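Local structure of fibrillarin-like rRNA/tRNA 2'-O-methyltransferase (Methanocaldococcus jannaschii, 1FBN) at residues I4-K7 against I13-V16; G33-V36 against K40-K43; R50-N55 against A61-G66; N155-L160 against K197-A202; K179-S182 against D188-E191. The protein probably methylates the ribose 2'-hydroxyl at guide-RNA-selected sites of rRNA and tRNA, using S-adenosyl-L-methionine, as part of box C/D ribonucleoprotein particles. All blocks are in the same frame, centred on the assembly; numbering follows the deposited sequence.

Contact 1 (I4-K7 against I13-V16)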
# COMPACT_ATOMS: atom_id res chain seq x y z
N ILE A 4 15.50 -12.59 20.72
CA ILE A 4 14.54 -12.24 19.68
C ILE A 4 13.66 -11.12 20.23
O ILE A 4 13.34 -11.11 21.42
CB ILE A 4 13.66 -13.45 19.28
CG1 ILE A 4 14.53 -14.54 18.65
CG2 ILE A 4 12.55 -13.02 18.33
CD1 ILE A 4 13.76 -15.79 18.28
N LYS A 5 13.29 -10.18 19.37
CA LYS A 5 12.46 -9.07 19.81
C LYS A 5 11.47 -8.63 18.73
O LYS A 5 11.87 -8.32 17.60
CB LYS A 5 13.34 -7.88 20.20
CG LYS A 5 12.60 -6.74 20.88
CD LYS A 5 13.52 -5.54 21.10
CE LYS A 5 12.95 -4.56 22.11
NZ LYS A 5 11.62 -4.04 21.70
N ILE A 6 10.19 -8.63 19.08
CA ILE A 6 9.14 -8.20 18.17
C ILE A 6 8.48 -6.98 18.82
O ILE A 6 7.81 -7.10 19.85
CB ILE A 6 8.06 -9.29 17.94
CG1 ILE A 6 8.69 -10.52 17.26
CG2 ILE A 6 6.93 -8.74 17.07
CD1 ILE A 6 7.69 -11.59 16.89
N LYS A 7 8.72 -5.80 18.25
CA LYS A 7 8.13 -4.59 18.80
C LYS A 7 7.27 -3.85 17.79
O LYS A 7 7.54 -3.85 16.59
CB LYS A 7 9.19 -3.64 19.38
CG LYS A 7 10.01 -2.84 18.38
CD LYS A 7 10.52 -1.56 19.05
CE LYS A 7 11.34 -0.68 18.12
NZ LYS A 7 12.75 -1.13 18.00
N ILE A 13 1.91 -2.41 13.25
CA ILE A 13 2.91 -2.97 12.35
C ILE A 13 4.01 -3.42 13.31
O ILE A 13 4.22 -2.79 14.35
CB ILE A 13 3.46 -1.92 11.34
CG1 ILE A 13 2.34 -1.42 10.43
CG2 ILE A 13 4.55 -2.55 10.47
CD1 ILE A 13 2.79 -0.43 9.41
N TYR A 14 4.71 -4.50 12.98
CA TYR A 14 5.73 -5.01 13.90
C TYR A 14 7.11 -5.22 13.33
O TYR A 14 7.28 -5.74 12.23
CB TYR A 14 5.21 -6.30 14.56
CG TYR A 14 3.88 -6.10 15.23
CD1 TYR A 14 2.69 -6.22 14.51
CD2 TYR A 14 3.80 -5.64 16.54
CE1 TYR A 14 1.47 -5.87 15.06
CE2 TYR A 14 2.58 -5.29 17.11
CZ TYR A 14 1.42 -5.40 16.36
OH TYR A 14 0.21 -5.01 16.89
N GLU A 15 8.11 -4.76 14.09
CA GLU A 15 9.50 -4.93 13.72
C GLU A 15 9.96 -6.25 14.31
O GLU A 15 9.77 -6.50 15.50
CB GLU A 15 10.35 -3.81 14.30
CG GLU A 15 11.81 -3.92 13.94
CD GLU A 15 12.63 -2.84 14.59
OE1 GLU A 15 12.99 -3.01 15.78
OE2 GLU A 15 12.89 -1.81 13.93
N VAL A 16 10.54 -7.11 13.47
CA VAL A 16 11.02 -8.41 13.92
C VAL A 16 12.54 -8.49 13.87
O VAL A 16 13.15 -8.43 12.80
CB VAL A 16 10.43 -9.55 13.06
CG1 VAL A 16 10.94 -10.89 13.56
CG2 VAL A 16 8.90 -9.51 13.10
O HOH W 1 12.71 -5.60 17.45
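K7 and E15 face each other as a hydrogen-bonded pair in an antiparallel beta hairpin, the first two strands of the N-terminal five-stranded sheet. The axes of 5-7 and 13-16 approach to 4.7 Å with their directions 158° apart.

Backbone bonding is reciprocal at this pair. K7 N gives its hydrogen to E15 O at 3.0 Å, and E15 N returns one to K7 O at 2.7 Å, the shorter and straighter bond with 167° at the hydrogen. Two CA-H...O contacts flank them, I6 CA to E15 O and Y14 CA to K7 O.

The K7 and E15 side chains share one face of the sheet, run side by side and form a salt bridge. E15 is extended, CG opposite the backbone N, whereas K7 bends at its last torsion (chi4 -82°) and brings NZ to 2.9 Å from E15 OE1. The ammonium reaches this oxygen from above the carboxylate plane. With an alanine in place of E15, the K7 ammonium is likely to lose this mate, and the water that bridges the strands one of its acceptors.

Apolar packing occupies the other face, that of I6 and V16, a non-hydrogen-bonded pair. I6 CG1 lies 4.3 Å from V16 CG2, while the other branch, CG2, touches Y14 CB at 3.9 Å. I42 of the outermost strand 41-44 packs against both I6 and V16, and the Y14 ring meets Y49 edge-to-face.

The bridging water donates to K5 O at 2.9 Å and to E15 OE1 at 3.1 Å.

Contact 2 (G33-V36 against K40-K43)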
# COMPACT_ATOMS: atom_id res chain seq x y z
N GLY A 33 -4.14 -19.23 10.87
CA GLY A 33 -4.10 -20.55 10.28
C GLY A 33 -4.10 -20.50 8.76
O GLY A 33 -4.32 -21.52 8.10
N LYS A 34 -3.83 -19.32 8.21
CA LYS A 34 -3.81 -19.17 6.76
C LYS A 34 -2.61 -18.38 6.25
O LYS A 34 -2.25 -17.34 6.79
CB LYS A 34 -5.09 -18.48 6.28
CG LYS A 34 -5.23 -18.40 4.75
CD LYS A 34 -6.43 -17.54 4.34
CE LYS A 34 -6.84 -17.78 2.89
NZ LYS A 34 -5.73 -17.54 1.92
N LYS A 35 -1.97 -18.92 5.21
CA LYS A 35 -0.86 -18.25 4.57
C LYS A 35 -1.40 -17.76 3.22
O LYS A 35 -1.94 -18.55 2.44
CB LYS A 35 0.32 -19.20 4.36
CG LYS A 35 1.09 -19.51 5.63
CD LYS A 35 2.38 -20.24 5.32
CE LYS A 35 3.16 -20.53 6.60
NZ LYS A 35 4.48 -21.16 6.29
N VAL A 36 -1.33 -16.46 3.01
CA VAL A 36 -1.82 -15.85 1.77
C VAL A 36 -0.90 -16.16 0.59
O VAL A 36 -1.37 -16.59 -0.47
CB VAL A 36 -1.96 -14.31 1.93
CG1 VAL A 36 -2.39 -13.67 0.61
CG2 VAL A 36 -2.96 -13.99 3.02
N LYS A 40 6.43 -16.47 5.80
CA LYS A 40 6.83 -17.10 7.06
C LYS A 40 5.98 -16.55 8.20
O LYS A 40 5.55 -15.40 8.17
CB LYS A 40 8.33 -16.90 7.31
CG LYS A 40 9.22 -17.66 6.33
CD LYS A 40 8.97 -19.17 6.43
CE LYS A 40 9.51 -19.93 5.23
NZ LYS A 40 10.97 -19.76 5.05
N ILE A 41 5.69 -17.40 9.19
CA ILE A 41 4.86 -17.01 10.33
C ILE A 41 5.51 -17.27 11.69
O ILE A 41 6.23 -18.26 11.87
CB ILE A 41 3.47 -17.75 10.28
CG1 ILE A 41 2.63 -17.22 9.12
CG2 ILE A 41 2.71 -17.57 11.60
CD1 ILE A 41 1.24 -17.83 9.01
N ILE A 42 5.31 -16.34 12.61
CA ILE A 42 5.82 -16.45 13.98
C ILE A 42 4.57 -16.55 14.86
O ILE A 42 3.91 -15.54 15.12
CB ILE A 42 6.64 -15.21 14.41
CG1 ILE A 42 7.88 -15.06 13.53
CG2 ILE A 42 7.05 -15.34 15.87
CD1 ILE A 42 8.73 -13.84 13.85
N LYS A 43 4.23 -17.77 15.26
CA LYS A 43 3.05 -17.99 16.09
C LYS A 43 3.37 -17.93 17.57
O LYS A 43 4.10 -18.78 18.09
CB LYS A 43 2.40 -19.33 15.73
CG LYS A 43 1.05 -19.58 16.39
CD LYS A 43 0.37 -20.81 15.81
CE LYS A 43 -0.94 -21.13 16.51
NZ LYS A 43 -1.96 -20.04 16.39
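K35 lays its aliphatic chain obliquely across the end of the I41 side chain, and this crossing carries most of the contact. I41 starts out toward segment 33-36, whereas K35 reaches its partner through atoms further along its chain. From chi2 onward the K35 chain is fully extended, and it passes the isoleucine at two methylenes. CG comes to 3.8 Å from I41 CD1, and CE comes to 4.1 Å from the same methyl.

The I41 torsions explain why the delta methyl does the touching. CG1 stands opposite the carbonyl carbon (chi1 -69°) and CD1 continues outward in an extended conformation (chi2 -178°), so the longer branch projects to the loop. There CD1 also lies 4.2 Å from K34 O, a loose approach of a methyl to a backbone oxygen.

The contact is therefore apolar even though it is rich in lysines. K35 NZ and K40 NZ are 6.8 Å apart, too far to touch. On the loop side, K34 NZ bonds to the backbone oxygen of A117 and G33 N to E48 OE1, while the I41 side chain also rests on E48.

With 147 Å² buried in total, this is a small surface contact: the connection between strands 25-28 and 41-44 folds back against the start of 41-44, an outermost strand of the antiparallel N-terminal sheet of this fibrillarin-family protein.

Contact 3 (R50-N55 against A61-G66)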
# COMPACT_ATOMS: atom_id res chain seq x y z
N ARG A 50 2.65 -12.39 10.49
CA ARG A 50 3.01 -12.73 9.12
C ARG A 50 4.18 -11.89 8.63
O ARG A 50 4.07 -10.67 8.54
CB ARG A 50 1.82 -12.52 8.18
CG ARG A 50 0.60 -13.36 8.50
CD ARG A 50 -0.30 -13.46 7.28
NE ARG A 50 -0.83 -12.16 6.91
CZ ARG A 50 -0.85 -11.66 5.67
NH1 ARG A 50 -0.36 -12.35 4.65
NH2 ARG A 50 -1.36 -10.46 5.47
N ILE A 51 5.29 -12.56 8.31
CA ILE A 51 6.47 -11.87 7.81
C ILE A 51 6.11 -11.20 6.48
O ILE A 51 5.71 -11.87 5.53
CB ILE A 51 7.66 -12.85 7.63
CG1 ILE A 51 8.07 -13.43 8.99
CG2 ILE A 51 8.84 -12.16 6.96
CD1 ILE A 51 8.43 -12.40 10.05
N TRP A 52 6.23 -9.88 6.47
CA TRP A 52 5.90 -9.04 5.32
C TRP A 52 7.11 -8.90 4.38
O TRP A 52 7.96 -8.03 4.57
CB TRP A 52 5.47 -7.67 5.86
CG TRP A 52 4.66 -6.81 4.93
CD1 TRP A 52 4.36 -7.04 3.62
CD2 TRP A 52 4.07 -5.55 5.27
NE1 TRP A 52 3.63 -5.99 3.11
CE2 TRP A 52 3.43 -5.06 4.10
CE3 TRP A 52 4.03 -4.78 6.44
CZ2 TRP A 52 2.75 -3.84 4.08
CZ3 TRP A 52 3.35 -3.56 6.42
CH2 TRP A 52 2.72 -3.11 5.24
N ASN A 53 7.15 -9.74 3.35
CA ASN A 53 8.25 -9.77 2.38
C ASN A 53 8.36 -8.53 1.47
O ASN A 53 7.49 -8.30 0.62
CB ASN A 53 8.14 -11.05 1.54
CG ASN A 53 9.41 -11.37 0.75
OD1 ASN A 53 10.28 -10.52 0.56
ND2 ASN A 53 9.51 -12.61 0.30
N PRO A 54 9.45 -7.75 1.61
CA PRO A 54 9.69 -6.55 0.80
C PRO A 54 9.93 -6.85 -0.68
O PRO A 54 9.80 -5.98 -1.53
CB PRO A 54 10.93 -5.93 1.45
CG PRO A 54 11.64 -7.12 2.01
CD PRO A 54 10.51 -7.91 2.62
N ASN A 55 10.31 -8.09 -0.98
CA ASN A 55 10.55 -8.52 -2.36
C ASN A 55 9.22 -8.81 -3.05
O ASN A 55 9.16 -8.91 -4.28
CB ASN A 55 11.41 -9.78 -2.38
CG ASN A 55 12.81 -9.55 -1.85
OD1 ASN A 55 13.63 -8.91 -2.51
ND2 ASN A 55 13.08 -10.07 -0.66
N ALA A 61 8.68 -2.92 1.24
CA ALA A 61 9.97 -2.44 0.74
C ALA A 61 10.22 -1.00 1.18
O ALA A 61 11.33 -0.66 1.58
CB ALA A 61 10.01 -2.55 -0.78
N ALA A 62 9.17 -0.18 1.10
CA ALA A 62 9.25 1.23 1.49
C ALA A 62 9.57 1.35 2.97
O ALA A 62 10.40 2.17 3.36
CB ALA A 62 7.95 1.95 1.15
N ILE A 63 8.90 0.54 3.79
CA ILE A 63 9.13 0.56 5.23
C ILE A 63 10.56 0.09 5.54
O ILE A 63 11.28 0.74 6.30
CB ILE A 63 8.10 -0.31 5.99
CG1 ILE A 63 6.70 0.28 5.84
CG2 ILE A 63 8.46 -0.39 7.47
CD1 ILE A 63 5.60 -0.58 6.41
N ILE A 64 10.98 -1.01 4.92
CA ILE A 64 12.33 -1.55 5.12
C ILE A 64 13.38 -0.52 4.72
O ILE A 64 14.40 -0.37 5.40
CB ILE A 64 12.55 -2.88 4.32
CG1 ILE A 64 11.71 -4.02 4.91
CG2 ILE A 64 14.02 -3.27 4.31
CD1 ILE A 64 12.16 -4.49 6.28
N LYS A 65 13.11 0.22 3.65
CA LYS A 65 14.03 1.24 3.14
C LYS A 65 13.95 2.61 3.82
O LYS A 65 14.52 3.58 3.32
CB LYS A 65 13.88 1.40 1.63
CG LYS A 65 14.36 0.19 0.81
CD LYS A 65 15.83 -0.13 1.08
CE LYS A 65 16.76 1.06 0.83
NZ LYS A 65 16.64 1.65 -0.54
N GLY A 66 13.20 2.70 4.92
CA GLY A 66 13.13 3.96 5.65
C GLY A 66 11.90 4.86 5.66
O GLY A 66 12.02 6.03 6.03
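A61 meets P54 at the closest backbone approach between the segments, with the two CA atoms 4.1 Å apart. Its methyl CB lies 3.5 Å from P54 O, while P54 CB rests on the A61 backbone, 3.7 Å from A61 CA.

Two residues on, I63 sends CD1 to the far end of the W52 indole, 3.7 Å from CZ3 and 4.0 Å from CH2. Its side chain crosses that of W52 at about a right angle. The W52 torsion (chi1 -160°) places CG roughly opposite the backbone N and carries the ring to this meeting point, near the predicted S-adenosyl-L-methionine site at T88.

I64 returns to the proline: its CG1 is 4.0 Å from P54 CB, the ring carbon that also touches A61. K65 then leaves helical geometry, and G66, with positive phi, is the C' residue of a Schellman motif, its N bonded to I63 O.

Within 50-55, N53 OD1 accepts N55 N in an Asx turn, and N55 ND2 as well. The contact sets the chain that follows strand 47-51 against helix 58-64; the W52 ring stacks on H91 of helix 87-95 and packs against I25 and T27 of strand 25-28.

Contact 4 (N155-L160 against K197-A202)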
# COMPACT_ATOMS: atom_id res chain seq x y z
N ASN A 155 -0.43 7.67 -16.74
CA ASN A 155 -1.39 8.55 -16.08
C ASN A 155 -1.64 8.23 -14.60
O ASN A 155 -2.61 8.71 -14.02
CB ASN A 155 -2.72 8.54 -16.85
CG ASN A 155 -3.40 7.17 -16.84
OD1 ASN A 155 -2.77 6.14 -16.58
ND2 ASN A 155 -4.70 7.15 -17.11
N GLN A 156 -0.75 7.44 -13.99
CA GLN A 156 -0.92 7.07 -12.59
C GLN A 156 -1.07 8.25 -11.63
O GLN A 156 -1.87 8.19 -10.70
CB GLN A 156 0.21 6.14 -12.14
CG GLN A 156 1.60 6.74 -12.22
CD GLN A 156 2.67 5.70 -11.96
OE1 GLN A 156 2.89 5.30 -10.82
NE2 GLN A 156 3.32 5.25 -13.02
N ALA A 157 -0.34 9.34 -11.88
CA ALA A 157 -0.43 10.51 -11.02
C ALA A 157 -1.81 11.17 -11.10
O ALA A 157 -2.43 11.43 -10.07
CB ALA A 157 0.67 11.53 -11.34
N GLU A 158 -2.31 11.41 -12.32
CA GLU A 158 -3.62 12.04 -12.48
C GLU A 158 -4.71 11.14 -11.90
O GLU A 158 -5.73 11.63 -11.43
CB GLU A 158 -3.92 12.39 -13.94
CG GLU A 158 -4.27 11.21 -14.83
CD GLU A 158 -5.04 11.60 -16.08
OE1 GLU A 158 -6.29 11.67 -16.01
OE2 GLU A 158 -4.41 11.84 -17.14
N ILE A 159 -4.49 9.83 -11.93
CA ILE A 159 -5.46 8.88 -11.38
C ILE A 159 -5.55 9.08 -9.87
O ILE A 159 -6.65 9.07 -9.31
CB ILE A 159 -5.11 7.40 -11.70
CG1 ILE A 159 -5.37 7.09 -13.18
CG2 ILE A 159 -5.94 6.45 -10.83
CD1 ILE A 159 -5.00 5.67 -13.57
N LEU A 160 -4.41 9.27 -9.20
CA LEU A 160 -4.40 9.48 -7.76
C LEU A 160 -5.12 10.78 -7.43
O LEU A 160 -5.89 10.84 -6.48
CB LEU A 160 -2.96 9.55 -7.21
CG LEU A 160 -2.80 9.73 -5.69
CD1 LEU A 160 -3.27 8.48 -4.95
CD2 LEU A 160 -1.35 10.01 -5.34
N LYS A 197 6.59 14.42 -9.00
CA LYS A 197 6.42 15.10 -7.72
C LYS A 197 5.72 16.44 -7.95
O LYS A 197 4.79 16.80 -7.22
CB LYS A 197 7.78 15.31 -7.05
CG LYS A 197 7.73 15.96 -5.68
CD LYS A 197 9.11 16.09 -5.07
CE LYS A 197 9.06 16.88 -3.77
NZ LYS A 197 10.40 17.05 -3.14
N GLU A 198 6.13 17.15 -9.00
CA GLU A 198 5.53 18.44 -9.34
C GLU A 198 4.07 18.29 -9.73
O GLU A 198 3.23 19.11 -9.34
CB GLU A 198 6.31 19.11 -10.49
CG GLU A 198 7.75 19.46 -10.14
CD GLU A 198 8.55 19.97 -11.33
OE1 GLU A 198 8.30 19.53 -12.48
OE2 GLU A 198 9.46 20.81 -11.11
N ILE A 199 3.75 17.25 -10.51
CA ILE A 199 2.38 16.99 -10.93
C ILE A 199 1.48 16.74 -9.71
O ILE A 199 0.38 17.28 -9.63
CB ILE A 199 2.29 15.78 -11.90
CG1 ILE A 199 2.92 16.14 -13.24
CG2 ILE A 199 0.84 15.32 -12.08
CD1 ILE A 199 2.94 15.00 -14.25
N LEU A 200 1.98 15.93 -8.78
CA LEU A 200 1.22 15.63 -7.56
C LEU A 200 1.01 16.88 -6.71
O LEU A 200 -0.09 17.10 -6.20
CB LEU A 200 1.94 14.55 -6.74
CG LEU A 200 1.98 13.15 -7.36
CD1 LEU A 200 2.83 12.24 -6.51
CD2 LEU A 200 0.57 12.60 -7.51
N GLU A 201 2.05 17.69 -6.57
CA GLU A 201 1.96 18.92 -5.78
C GLU A 201 1.01 19.92 -6.42
O GLU A 201 0.21 20.55 -5.73
CB GLU A 201 3.35 19.53 -5.56
CG GLU A 201 4.25 18.64 -4.70
CD GLU A 201 5.60 19.26 -4.38
OE1 GLU A 201 6.32 19.66 -5.31
OE2 GLU A 201 5.95 19.31 -3.18
N ALA A 202 1.06 20.02 -7.75
CA ALA A 202 0.18 20.91 -8.49
C ALA A 202 -1.26 20.40 -8.37
O ALA A 202 -2.21 21.18 -8.41
CB ALA A 202 0.60 20.96 -9.95
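Helical segments 156-160 and 197-202 run almost parallel, their directions 19° apart, and stay 9.6 Å from each other at the closest point of their axes, with A157 CA and L200 CA only 6.4 Å apart.

The small A157 side chain, a single methyl pointed at the other helix, is consistent with so near an approach. CB reaches two neighbours on successive residues, I199 CG2 at 3.9 Å and L200 CD2 at 4.0 Å. The branch of I199 that does the touching is the short one: CG2 stands opposite the backbone N, beside the carbonyl carbon. Its longer CG1 branch stands opposite the carbonyl carbon, beside the backbone N (chi1 -70°).

This is the packing of neighbouring helices on one face of the Rossmann-like methyltransferase fold. Helix 156-167 follows strand 144-149 and leads into the stretch before strand 172-179, the right-handed beta-alpha-beta crossover expected of parallel strands; helix 189-203 then connects strand 172-179 to the antiparallel edge strand 205-212.

One turn beyond A157, L160 adds the third apolar meeting. Its CD2 lies 3.9 Å from L200 CD2, and the two leucine side chains cross at about a right angle. L200 CD2 thus meets both A157 CB and L160 CD2. Beneath the helices, I176 of strand 172-179 packs against L160 and L200 alike, and L160 further meets I147 of strand 144-149 and F205 of strand 205-212.

Contact 5 (K179-S182 against D188-E191)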
# COMPACT_ATOMS: atom_id res chain seq x y z
N LYS A 179 6.72 3.68 -10.83
CA LYS A 179 7.73 3.01 -11.64
C LYS A 179 8.06 4.03 -12.74
O LYS A 179 7.24 4.27 -13.63
CB LYS A 179 7.15 1.74 -12.26
CG LYS A 179 8.09 1.04 -13.21
CD LYS A 179 7.45 -0.18 -13.84
CE LYS A 179 8.38 -0.84 -14.84
NZ LYS A 179 7.76 -2.06 -15.43
N ALA A 180 9.24 4.63 -12.66
CA ALA A 180 9.67 5.65 -13.62
C ALA A 180 9.51 5.23 -15.09
O ALA A 180 8.98 6.00 -15.90
CB ALA A 180 11.10 6.07 -13.35
N ARG A 181 9.96 4.03 -15.42
CA ARG A 181 9.90 3.53 -16.79
C ARG A 181 8.49 3.30 -17.34
O ARG A 181 8.32 3.14 -18.55
CB ARG A 181 10.73 2.26 -16.92
CG ARG A 181 12.23 2.45 -16.72
CD ARG A 181 12.94 2.91 -17.99
NE ARG A 181 12.67 4.31 -18.29
CZ ARG A 181 13.60 5.26 -18.33
NH1 ARG A 181 14.88 4.98 -18.09
NH2 ARG A 181 13.25 6.51 -18.60
N SER A 182 7.48 3.28 -16.47
CA SER A 182 6.10 3.10 -16.93
C SER A 182 5.53 4.43 -17.43
O SER A 182 4.46 4.47 -18.05
CB SER A 182 5.21 2.53 -15.82
OG SER A 182 4.94 3.48 -14.81
N ASP A 188 15.67 10.51 -17.85
CA ASP A 188 16.40 10.00 -16.70
C ASP A 188 15.38 9.82 -15.57
O ASP A 188 14.53 10.69 -15.35
CB ASP A 188 17.46 11.02 -16.28
CG ASP A 188 18.59 10.39 -15.49
OD1 ASP A 188 18.47 10.31 -14.25
OD2 ASP A 188 19.59 9.98 -16.12
N PRO A 189 15.40 8.66 -14.88
CA PRO A 189 14.46 8.39 -13.79
C PRO A 189 14.42 9.51 -12.75
O PRO A 189 13.36 9.87 -12.25
CB PRO A 189 15.00 7.10 -13.19
CG PRO A 189 15.52 6.39 -14.40
CD PRO A 189 16.26 7.49 -15.13
N LYS A 190 15.58 10.10 -12.48
CA LYS A 190 15.70 11.19 -11.51
C LYS A 190 14.85 12.38 -11.97
O LYS A 190 14.21 13.05 -11.15
CB LYS A 190 17.17 11.58 -11.34
CG LYS A 190 17.46 12.36 -10.08
CD LYS A 190 18.95 12.36 -9.74
CE LYS A 190 19.77 13.13 -10.77
NZ LYS A 190 19.40 14.57 -10.84
N GLU A 191 14.84 12.64 -13.27
CA GLU A 191 14.07 13.74 -13.84
C GLU A 191 12.58 13.39 -13.90
O GLU A 191 11.73 14.26 -13.72
CB GLU A 191 14.59 14.11 -15.23
CG GLU A 191 16.01 14.67 -15.23
CD GLU A 191 16.19 15.86 -14.29
OE1 GLU A 191 15.67 16.96 -14.59
OE2 GLU A 191 16.85 15.69 -13.23
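R181 touches P189 with the end of its side chain, although its first carbons lie well away from the proline. From CB, the chain leaves with CG opposite the carbonyl carbon and beside the backbone N, then bends at chi2 (-84°) and again at chi3 (74°). These two bends redirect it at CD and NE, bringing the guanidinium obliquely to the proline, and the side chain also packs on I192. NE is hydrogen-bonded to a residue adjoining the segments. At the tip, NH1 is 4.0 Å from P189 CG and 4.1 Å from P189 CD, a van der Waals approach to the ring carbons. The other terminal nitrogen, NH2, bonds to the backbone oxygens of K187 and D184, in the loop that leads to this helix.

The neighbouring A180 supplies the second meeting. Its methyl CB points toward the helix start and lies 4.0 Å from P189 CB. A180 also packs on I192 and F193, further along helix 189-203.

Each segment has its own polar fastening. K179 O accepts both S182 N and S182 OG, the latter at 2.7 Å. D188, the N-cap residue, accepts K190 N through OD1 in a weak capping bond.

Direct contact is van der Waals only, an alanine methyl and a guanidinium nitrogen against proline carbons, which suggests that the charged end of R181 is directed by the loop carbonyls.

From the N terminus, contact 1 closes the hairpin of strands 5-9 and 13-17, contact 2 the short turn between the 33-36 loop and strand 41-44, and contact 3 the connection from strand 47-51 to helix 58-64. These three follow in series and touch one another around the antiparallel sheet, where I42 and I51 meet and K40 O probably accepts I51 N. Contacts 4 and 5 lie by the seven-stranded mixed sheet. Contact 4 joins helices 156-167 and 189-203 across 36 residues; within that span contact 5 closes the loop from strand 172-179 to helix 189-203, and the two touch where Q156 meets S182.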